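Local atomic coordinates of Dps family DNA-binding stress response protein (Thermosynechococcus elongatus, PDB entry 2C41), a protein that probably binds and oxidises iron, and may also bind DNA, as a twelve-subunit stress-response protein of the Dps family. Residues Leu12-Arg17 / His114-Ile119; Arg42-Leu47 / Lys147-Lys152; Phe56-Glu61 / Gln137-His142. All blocks are in the same frame, centred on the assembly; numbering follows the deposited sequence.

Interaction 1. Residues Leu12-Arg17 / His114-Ile119; sequences LTTLKR and HQDAEI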
loop_
_atom_site.group_PDB
_atom_site.type_symbol
_atom_site.label_atom_id
_atom_site.label_comp_id
_atom_site.label_asym_id
_atom_site.label_seq_id
_atom_site.Cartn_x
_atom_site.Cartn_y
_atom_site.Cartn_z
ATOM N N LEU C 12 16.959 33.809 13.921
ATOM C CA LEU C 12 15.858 33.374 14.776
ATOM C C LEU C 12 14.644 34.289 14.635
ATOM O O LEU C 12 13.505 33.815 14.566
ATOM C CB LEU C 12 16.306 33.274 16.235
ATOM C CG LEU C 12 17.269 32.116 16.505
ATOM C CD1 LEU C 12 17.832 32.206 17.929
ATOM C CD2 LEU C 12 16.574 30.780 16.273
ATOM N N THR C 13 14.894 35.595 14.550
ATOM C CA THR C 13 13.818 36.568 14.336
ATOM C C THR C 13 13.078 36.263 13.023
ATOM O O THR C 13 11.848 36.261 12.999
ATOM C CB THR C 13 14.373 38.017 14.370
ATOM O OG1 THR C 13 14.888 38.285 15.679
ATOM C CG2 THR C 13 13.301 39.038 14.016
ATOM N N THR C 14 13.823 35.963 11.957
ATOM C CA THR C 14 13.196 35.640 10.670
ATOM C C THR C 14 12.328 34.388 10.778
ATOM O O THR C 14 11.235 34.348 10.217
ATOM C CB THR C 14 14.197 35.468 9.501
ATOM O OG1 THR C 14 14.860 34.193 9.584
ATOM C CG2 THR C 14 15.216 36.624 9.460
ATOM N N LEU C 15 12.801 33.381 11.509
ATOM C CA LEU C 15 12.047 32.118 11.609
ATOM C C LEU C 15 10.717 32.319 12.329
ATOM O O LEU C 15 9.714 31.732 11.952
ATOM C CB LEU C 15 12.865 31.013 12.285
ATOM C CG LEU C 15 14.005 30.452 11.427
ATOM C CD1 LEU C 15 15.078 29.782 12.282
ATOM C CD2 LEU C 15 13.470 29.494 10.321
ATOM N N LYS C 16 10.713 33.159 13.357
ATOM C CA LYS C 16 9.473 33.438 14.082
ATOM C C LYS C 16 8.454 34.121 13.170
ATOM O O LYS C 16 7.279 33.733 13.139
ATOM C CB LYS C 16 9.744 34.282 15.333
ATOM C CG LYS C 16 10.515 33.540 16.411
ATOM C CD LYS C 16 10.155 34.099 17.781
ATOM C CE LYS C 16 11.336 34.221 18.729
ATOM N NZ LYS C 16 12.428 33.208 18.632
ATOM N N ARG C 17 8.908 35.129 12.426
ATOM C CA ARG C 17 8.047 35.833 11.478
ATOM C C ARG C 17 7.526 34.880 10.400
ATOM O O ARG C 17 6.330 34.874 10.095
ATOM C CB ARG C 17 8.791 37.011 10.833
ATOM C CG ARG C 17 7.989 37.728 9.729
ATOM C CD ARG C 17 8.644 39.058 9.281
ATOM N NE ARG C 17 10.111 39.022 9.317
ATOM C CZ ARG C 17 10.888 38.342 8.470
ATOM N NH1 ARG C 17 10.357 37.615 7.493
ATOM N NH2 ARG C 17 12.212 38.390 8.609
ATOM N N HIS C 114 13.228 35.310 0.302
ATOM C CA HIS C 114 14.474 35.653 -0.389
ATOM C C HIS C 114 15.372 36.492 0.529
ATOM O O HIS C 114 16.573 36.243 0.635
ATOM C CB HIS C 114 14.198 36.375 -1.710
ATOM C CG HIS C 114 13.784 35.461 -2.824
ATOM N ND1 HIS C 114 12.494 34.996 -2.967
ATOM C CD2 HIS C 114 14.490 34.937 -3.856
ATOM C CE1 HIS C 114 12.425 34.217 -4.035
ATOM N NE2 HIS C 114 13.626 34.157 -4.587
ATOM N N GLN C 115 14.780 37.474 1.198
ATOM C CA GLN C 115 15.520 38.313 2.152
ATOM C C GLN C 115 16.079 37.479 3.308
ATOM O O GLN C 115 17.249 37.628 3.692
ATOM C CB GLN C 115 14.633 39.444 2.678
ATOM C CG GLN C 115 14.289 40.467 1.605
ATOM C CD GLN C 115 13.299 41.531 2.048
ATOM O OE1 GLN C 115 13.311 42.641 1.509
ATOM N NE2 GLN C 115 12.422 41.203 3.000
ATOM N N ASP C 116 15.245 36.589 3.835
ATOM C CA ASP C 116 15.616 35.763 4.979
ATOM C C ASP C 116 16.651 34.690 4.631
ATOM O O ASP C 116 17.507 34.358 5.459
ATOM C CB ASP C 116 14.371 35.146 5.608
ATOM C CG ASP C 116 13.434 36.191 6.193
ATOM O OD1 ASP C 116 12.253 35.860 6.400
ATOM O OD2 ASP C 116 13.870 37.339 6.453
ATOM N N ALA C 117 16.589 34.170 3.405
ATOM C CA ALA C 117 17.623 33.252 2.922
ATOM C C ALA C 117 18.977 33.965 2.872
ATOM O O ALA C 117 20.003 33.385 3.227
ATOM C CB ALA C 117 17.259 32.681 1.550
ATOM N N GLU C 118 18.970 35.229 2.446
ATOM C CA GLU C 118 20.204 36.007 2.372
ATOM C C GLU C 118 20.787 36.227 3.769
ATOM O O GLU C 118 21.996 36.101 3.950
ATOM C CB GLU C 118 20.010 37.350 1.638
ATOM C CG GLU C 118 21.347 37.941 1.151
ATOM C CD GLU C 118 21.234 39.289 0.446
ATOM O OE1 GLU C 118 22.291 39.946 0.268
ATOM O OE2 GLU C 118 20.114 39.700 0.063
ATOM N N ILE C 119 19.920 36.541 4.734
ATOM C CA ILE C 119 20.332 36.717 6.128
ATOM C C ILE C 119 20.950 35.426 6.670
ATOM O O ILE C 119 22.035 35.444 7.256
ATOM C CB ILE C 119 19.164 37.175 7.025
ATOM C CG1 ILE C 119 18.746 38.607 6.650
ATOM C CG2 ILE C 119 19.571 37.111 8.510
ATOM C CD1 ILE C 119 17.364 39.008 7.141
HETATM O O HOH W 1 17.458 34.096 8.182
#

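Interaction 2. Residues Arg42-Leu47 / Lys147-Lys152; sequences RDLHLL and KEFLAK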
loop_
_atom_site.group_PDB
_atom_site.type_symbol
_atom_site.label_atom_id
_atom_site.label_comp_id
_atom_site.label_asym_id
_atom_site.label_seq_id
_atom_site.Cartn_x
_atom_site.Cartn_y
_atom_site.Cartn_z
ATOM N N ARG C 42 -16.235 23.094 -6.576
ATOM C CA ARG C 42 -15.450 21.899 -6.252
ATOM C C ARG C 42 -13.973 22.146 -6.567
ATOM O O ARG C 42 -13.105 21.880 -5.723
ATOM C CB ARG C 42 -15.977 20.641 -6.966
ATOM C CG ARG C 42 -15.164 19.380 -6.664
ATOM C CD ARG C 42 -15.628 18.168 -7.476
ATOM N NE ARG C 42 -14.672 17.049 -7.394
ATOM C CZ ARG C 42 -13.501 16.979 -8.039
ATOM N NH1 ARG C 42 -13.086 17.967 -8.828
ATOM N NH2 ARG C 42 -12.728 15.910 -7.888
ATOM N N ASP C 43 -13.709 22.681 -7.760
ATOM C CA ASP C 43 -12.342 22.956 -8.224
ATOM C C ASP C 43 -11.594 23.851 -7.229
ATOM O O ASP C 43 -10.475 23.538 -6.829
ATOM C CB ASP C 43 -12.351 23.606 -9.617
ATOM C CG ASP C 43 -11.023 23.428 -10.373
ATOM O OD1 ASP C 43 -10.361 22.375 -10.210
ATOM O OD2 ASP C 43 -10.656 24.328 -11.169
ATOM N N LEU C 44 -12.219 24.956 -6.830
ATOM C CA LEU C 44 -11.569 25.888 -5.907
ATOM C C LEU C 44 -11.526 25.405 -4.458
ATOM O O LEU C 44 -10.534 25.619 -3.760
ATOM C CB LEU C 44 -12.179 27.285 -6.015
ATOM C CG LEU C 44 -11.633 28.047 -7.243
ATOM C CD1 LEU C 44 -12.380 29.317 -7.474
ATOM C CD2 LEU C 44 -10.134 28.351 -7.117
ATOM N N HIS C 45 -12.592 24.745 -4.016
ATOM C CA HIS C 45 -12.614 24.094 -2.697
ATOM C C HIS C 45 -11.367 23.203 -2.567
ATOM O O HIS C 45 -10.633 23.255 -1.561
ATOM C CB HIS C 45 -13.914 23.284 -2.583
ATOM C CG HIS C 45 -14.179 22.711 -1.227
ATOM N ND1 HIS C 45 -14.375 23.494 -0.108
ATOM C CD2 HIS C 45 -14.347 21.428 -0.823
ATOM C CE1 HIS C 45 -14.633 22.718 0.928
ATOM N NE2 HIS C 45 -14.626 21.462 0.521
ATOM N N LEU C 46 -11.100 22.422 -3.612
ATOM C CA LEU C 46 -9.920 21.550 -3.643
ATOM C C LEU C 46 -8.612 22.335 -3.720
ATOM O O LEU C 46 -7.670 22.027 -2.985
ATOM C CB LEU C 46 -10.000 20.567 -4.813
ATOM C CG LEU C 46 -11.032 19.468 -4.587
ATOM C CD1 LEU C 46 -11.292 18.657 -5.858
ATOM C CD2 LEU C 46 -10.565 18.574 -3.431
ATOM N N LEU C 47 -8.553 23.332 -4.607
ATOM C CA LEU C 47 -7.352 24.157 -4.733
ATOM C C LEU C 47 -6.926 24.734 -3.392
ATOM O O LEU C 47 -5.760 24.628 -2.999
ATOM C CB LEU C 47 -7.547 25.290 -5.747
ATOM C CG LEU C 47 -6.337 26.226 -5.864
ATOM C CD1 LEU C 47 -5.241 25.627 -6.744
ATOM C CD2 LEU C 47 -6.796 27.574 -6.396
ATOM N N LYS C 147 -2.739 33.116 -9.868
ATOM C CA LYS C 147 -2.729 34.127 -10.923
ATOM C C LYS C 147 -3.457 33.650 -12.177
ATOM O O LYS C 147 -4.152 34.433 -12.830
ATOM C CB LYS C 147 -1.293 34.548 -11.257
ATOM C CG LYS C 147 -0.681 35.483 -10.220
ATOM C CD LYS C 147 0.818 35.699 -10.485
ATOM C CE LYS C 147 1.079 36.337 -11.863
ATOM N NZ LYS C 147 0.602 37.740 -11.903
ATOM N N GLU C 148 -3.307 32.370 -12.510
ATOM C CA GLU C 148 -3.992 31.808 -13.678
ATOM C C GLU C 148 -5.510 31.977 -13.588
ATOM O O GLU C 148 -6.159 32.252 -14.592
ATOM C CB GLU C 148 -3.630 30.331 -13.884
ATOM C CG GLU C 148 -2.162 30.087 -14.275
ATOM C CD GLU C 148 -1.736 30.909 -15.489
ATOM O OE1 GLU C 148 -0.603 31.451 -15.495
ATOM O OE2 GLU C 148 -2.549 31.044 -16.429
ATOM N N PHE C 149 -6.071 31.822 -12.388
ATOM C CA PHE C 149 -7.521 31.971 -12.204
ATOM C C PHE C 149 -8.013 33.382 -12.522
ATOM O O PHE C 149 -9.189 33.585 -12.830
ATOM C CB PHE C 149 -7.924 31.576 -10.791
ATOM C CG PHE C 149 -8.088 30.097 -10.609
ATOM C CD1 PHE C 149 -7.005 29.300 -10.241
ATOM C CD2 PHE C 149 -9.327 29.497 -10.820
ATOM C CE1 PHE C 149 -7.166 27.918 -10.072
ATOM C CE2 PHE C 149 -9.500 28.120 -10.658
ATOM C CZ PHE C 149 -8.423 27.329 -10.285
ATOM N N LEU C 150 -7.099 34.349 -12.456
ATOM C CA LEU C 150 -7.444 35.746 -12.696
ATOM C C LEU C 150 -7.264 36.186 -14.152
ATOM O O LEU C 150 -7.639 37.315 -14.504
ATOM C CB LEU C 150 -6.649 36.647 -11.754
ATOM C CG LEU C 150 -7.189 37.016 -10.359
ATOM C CD1 LEU C 150 -8.281 36.110 -9.786
ATOM C CD2 LEU C 150 -6.030 37.210 -9.413
ATOM N N ALA C 151 -6.695 35.311 -14.984
ATOM C CA ALA C 151 -6.529 35.599 -16.411
ATOM C C ALA C 151 -7.881 35.552 -17.114
ATOM O O ALA C 151 -8.783 34.835 -16.690
ATOM C CB ALA C 151 -5.557 34.627 -17.059
ATOM N N LYS C 152 -8.019 36.330 -18.180
ATOM C CA LYS C 152 -9.249 36.316 -18.972
ATOM C C LYS C 152 -8.973 35.940 -20.426
ATOM O O LYS C 152 -7.820 35.747 -20.832
ATOM C CB LYS C 152 -9.974 37.659 -18.899
ATOM C CG LYS C 152 -10.405 38.090 -17.502
ATOM C CD LYS C 152 -11.143 39.412 -17.607
ATOM C CE LYS C 152 -10.924 40.297 -16.408
ATOM N NZ LYS C 152 -11.927 40.017 -15.352
#

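Interaction 3. Residues Phe56-Glu61 / Gln137-His142; sequences FAMIDE and QTHQKH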
loop_
_atom_site.group_PDB
_atom_site.type_symbol
_atom_site.label_atom_id
_atom_site.label_comp_id
_atom_site.label_asym_id
_atom_site.label_seq_id
_atom_site.Cartn_x
_atom_site.Cartn_y
_atom_site.Cartn_z
ATOM N N PHE C 56 0.514 24.478 5.358
ATOM C CA PHE C 56 0.410 23.869 6.682
ATOM C C PHE C 56 1.687 23.151 7.100
ATOM O O PHE C 56 2.164 23.336 8.223
ATOM C CB PHE C 56 -0.747 22.860 6.737
ATOM C CG PHE C 56 -0.792 22.083 8.023
ATOM C CD1 PHE C 56 -0.256 20.799 8.095
ATOM C CD2 PHE C 56 -1.341 22.651 9.167
ATOM C CE1 PHE C 56 -0.283 20.081 9.292
ATOM C CE2 PHE C 56 -1.373 21.940 10.373
ATOM C CZ PHE C 56 -0.842 20.655 10.429
ATOM N N ALA C 57 2.222 22.332 6.192
ATOM C CA ALA C 57 3.414 21.519 6.453
ATOM C C ALA C 57 4.606 22.376 6.851
ATOM O O ALA C 57 5.507 21.920 7.560
ATOM C CB ALA C 57 3.752 20.686 5.231
ATOM N N MET C 58 4.613 23.623 6.387
ATOM C CA MET C 58 5.710 24.538 6.670
ATOM C C MET C 58 5.750 25.009 8.113
ATOM O O MET C 58 6.813 25.389 8.605
ATOM C CB MET C 58 5.628 25.756 5.754
ATOM C CG MET C 58 5.665 25.386 4.288
ATOM S SD MET C 58 5.673 26.911 3.329
ATOM C CE MET C 58 5.322 26.271 1.699
ATOM N N ILE C 59 4.600 24.991 8.784
ATOM C CA ILE C 59 4.512 25.482 10.154
ATOM C C ILE C 59 5.490 24.737 11.060
ATOM O O ILE C 59 6.308 25.350 11.745
ATOM C CB ILE C 59 3.075 25.376 10.728
ATOM C CG1 ILE C 59 2.106 26.241 9.907
ATOM C CG2 ILE C 59 3.073 25.777 12.201
ATOM C CD1 ILE C 59 0.646 25.903 10.121
ATOM N N ASP C 60 5.409 23.412 11.056
ATOM C CA ASP C 60 6.275 22.616 11.916
ATOM C C ASP C 60 7.749 22.707 11.503
ATOM O O ASP C 60 8.633 22.734 12.360
ATOM C CB ASP C 60 5.812 21.163 11.952
ATOM C CG ASP C 60 6.440 20.397 13.090
ATOM O OD1 ASP C 60 7.328 19.575 12.814
ATOM O OD2 ASP C 60 6.086 20.654 14.254
ATOM N N GLU C 61 8.012 22.784 10.196
ATOM C CA GLU C 61 9.385 22.896 9.692
ATOM C C GLU C 61 10.053 24.184 10.184
ATOM O O GLU C 61 11.200 24.166 10.639
ATOM C CB GLU C 61 9.408 22.891 8.168
ATOM C CG GLU C 61 8.997 21.596 7.536
ATOM C CD GLU C 61 9.623 21.452 6.179
ATOM O OE1 GLU C 61 8.990 21.862 5.191
ATOM O OE2 GLU C 61 10.768 20.973 6.113
ATOM N N GLN C 137 9.830 27.963 -3.276
ATOM C CA GLN C 137 9.401 27.395 -4.559
ATOM C C GLN C 137 7.941 26.937 -4.511
ATOM O O GLN C 137 7.207 27.060 -5.492
ATOM C CB GLN C 137 10.330 26.255 -4.990
ATOM C CG GLN C 137 11.768 26.732 -5.219
ATOM C CD GLN C 137 12.754 25.595 -5.369
ATOM O OE1 GLN C 137 13.627 25.376 -4.502
ATOM N NE2 GLN C 137 12.614 24.843 -6.455
ATOM N N THR C 138 7.525 26.418 -3.356
ATOM C CA THR C 138 6.120 26.046 -3.161
ATOM C C THR C 138 5.228 27.298 -3.209
ATOM O O THR C 138 4.184 27.299 -3.855
ATOM C CB THR C 138 5.951 25.250 -1.854
ATOM O OG1 THR C 138 6.634 23.998 -2.008
ATOM C CG2 THR C 138 4.484 24.992 -1.549
ATOM N N HIS C 139 5.658 28.367 -2.546
ATOM C CA HIS C 139 4.938 29.643 -2.633
ATOM C C HIS C 139 4.860 30.172 -4.065
ATOM O O HIS C 139 3.817 30.694 -4.498
ATOM C CB HIS C 139 5.559 30.670 -1.687
ATOM C CG HIS C 139 5.065 30.540 -0.285
ATOM N ND1 HIS C 139 5.804 29.953 0.722
ATOM C CD2 HIS C 139 3.880 30.881 0.268
ATOM C CE1 HIS C 139 5.100 29.962 1.840
ATOM N NE2 HIS C 139 3.927 30.514 1.589
ATOM N N GLN C 140 5.955 30.018 -4.808
ATOM C CA GLN C 140 5.971 30.445 -6.212
ATOM C C GLN C 140 4.992 29.621 -7.059
ATOM O O GLN C 140 4.335 30.159 -7.960
ATOM C CB GLN C 140 7.390 30.419 -6.768
ATOM C CG GLN C 140 8.238 31.524 -6.141
ATOM C CD GLN C 140 9.732 31.366 -6.346
ATOM O OE1 GLN C 140 10.268 30.252 -6.401
ATOM N NE2 GLN C 140 10.428 32.505 -6.421
ATOM N N LYS C 141 4.872 28.331 -6.751
ATOM C CA LYS C 141 3.893 27.475 -7.437
ATOM C C LYS C 141 2.466 27.934 -7.139
ATOM O O LYS C 141 1.651 28.097 -8.053
ATOM C CB LYS C 141 4.057 26.003 -7.041
ATOM C CG LYS C 141 3.048 25.075 -7.746
ATOM C CD LYS C 141 3.170 23.617 -7.279
ATOM C CE LYS C 141 2.674 23.447 -5.836
ATOM N NZ LYS C 141 2.426 22.016 -5.500
ATOM N N HIS C 142 2.188 28.172 -5.860
ATOM C CA HIS C 142 0.872 28.622 -5.409
ATOM C C HIS C 142 0.472 29.932 -6.073
ATOM O O HIS C 142 -0.663 30.086 -6.527
ATOM C CB HIS C 142 0.862 28.803 -3.892
ATOM C CG HIS C 142 0.971 27.520 -3.122
ATOM N ND1 HIS C 142 1.131 27.488 -1.753
ATOM C CD2 HIS C 142 0.936 26.226 -3.528
ATOM C CE1 HIS C 142 1.188 26.231 -1.346
ATOM N NE2 HIS C 142 1.078 25.445 -2.405
#

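Interaction 1. Residues Leu12-Arg17 / His114-Ile119
Arg17 grips the carboxylate of Asp116 end-on with both terminal nitrogens, a salt bridge that carries two fairly straight hydrogen bonds. NH1 of Arg17 lies 2.8 Å from Asp116 OD1 and meets its syn lone pair, while NH2 of Arg17 is 2.9 Å from Asp116 OD2, on the syn side but lifted out of the carboxylate plane. The guanidinium and carboxylate planes are 38° apart, consistent with this difference. Both oxygens stay near the guanidinium plane; the arginine chain leaves its helix extended and bends at chi3 (34°) to bring the group there. Arg17 NH1 also bridges to Glu112, and Glu18 lies close to Asp116 OD1, so the arginine probably tempers a cluster of acidic groups.

A second polar link runs through one water, which donates to Thr14 OG1 (3.0 Å) and to the Asp116 backbone O (2.7 Å). The threonine hydroxyl is additionally bonded to Val11 O and Tyr132 OH.

Thr14 CG2 makes van der Waals contact with the carboxylate oxygen OD2 of Asp116 (3.4 Å), and its one apolar partner here is Ile119 CD1, a methyl 4.0 Å away.

The axes of the two segments approach to 10.1 Å at 154°, a near-antiparallel pairing of helices 6-35 and 95-122 as expected in the four-helix bundle of the ferritin-like fold.

Interaction 2. Residues Arg42-Leu47 / Lys147-Lys152
Phe149 lays its ring against the CD2 methyl of Leu44, which overlaps one face; Leu47 comes to the same side, and Asp43 stands at the edge. The Leu44 methyl CD2 lies 3.8 Å from the centroid of the Phe149 ring and 21° off the ring normal, a CH-pi contact displaced toward the rim, where Leu44 CD2 comes within 3.6 Å of Phe149 CE2. The two side chains run past each other in opposite directions, so the leucine lies along the ring and does not butt against it. Leu47 arrives from the opposite direction to Phe149. With its CG anti to the backbone N (chi1 177°), it reaches out to put CD2 3.7 Å from Phe149 CE1, at an oblique position.

Asp43 OD2 is 3.8 Å from Phe149 CZ. This is a close approach of an acid to the rim, and no hydrogen bond crosses the contact. The polar end of Asp43 is instead held from outside the chain: OD1 pairs with Arg42 of a neighbouring subunit in a salt bridge, and OD2 accepts a hydrogen bond from the backbone N of Asp43 of that subunit. A buried carboxylate is thus satisfied from across the interface while its flank faces the phenylalanine.

All four touching residues are buried, and Phe149 does the reaching, since its CA is still 9.6 Å from the CA of Leu44. The ring spans the gap between the start of helix 41-68 and the C-terminal part of helix 126-149. Around it, Leu44 also packs on Val95 of helix 95-122, and Leu47 on Phe145 and Leu146 of helix 126-149; Phe149 meets Pro39 of the same neighbouring subunit, so the bundle end is closed partly by subunit contacts.

Interaction 3. Residues Phe56-Glu61 / Gln137-His142
Both segments are helical and run broadly antiparallel, with their nearest CA atoms, those of Met58 and Thr138, 10.0 Å apart. At this separation the gap is bridged by one long side chain. The turn that carries it is locally tightened, with Ile59 N bonded to Phe56 O at 3.0 Å, while 137-142 keeps regular helical bonds.

Met58 supplies the bridge. Its chain is extended beyond CG (chi2 -176°), which carries the thioether across to the other helix. There the CE methyl sits against both Thr138 and the imidazole of His139. Met58 CE is 3.6 Å from Thr138 CG2 and 3.7 Å from Thr138 CB, as these two side chains slide past each other. Thr138 presents its CG2, set opposite the backbone N, to the methyl.

The sulfur meets the same imidazole. Met58 SD is 4.4 Å from the centroid of the His139 ring and 60° off the ring normal, an oblique Met-aromatic contact. The two side chains cross at a slant. His106 of helix 95-122 also meets the His139 ring, and Met58 also packs on Leu135 of helix 126-149.

A triethylene glycol, probably from the crystallisation liquor, lies about 4 Å from the Thr138 side chain. No hydrogen bond or salt bridge joins the two segments, and between them cohesion is by dispersion and sulfur-aromatic packing in a buried setting; salt bridges of Glu61 to Arg134 and of Lys141 to Glu54 tie the same two helices nearby.

In the fold
The three contacts lie at different levels of one ferritin-like bundle. Interactions 2 and 3 join the same pair of helices, 41-68 and 126-149, with centres about 18 Å apart and nearest atoms about 5 Å apart; along the chain interaction 3 is nested inside interaction 2. Interaction 1 ties helices 6-35 and 95-122 and touches interaction 3 directly, His114 CE1 lying 3.6 Å from Gln140 NE2, while their centres are about 15 Å apart. Interactions 1 and 2 fall on opposite sides of the chain's centre, with centres about 30 Å apart. Interactions 1 and 3 border one neighbouring subunit, and interactions 2 and 3 share another, with interaction 2 reaching two more.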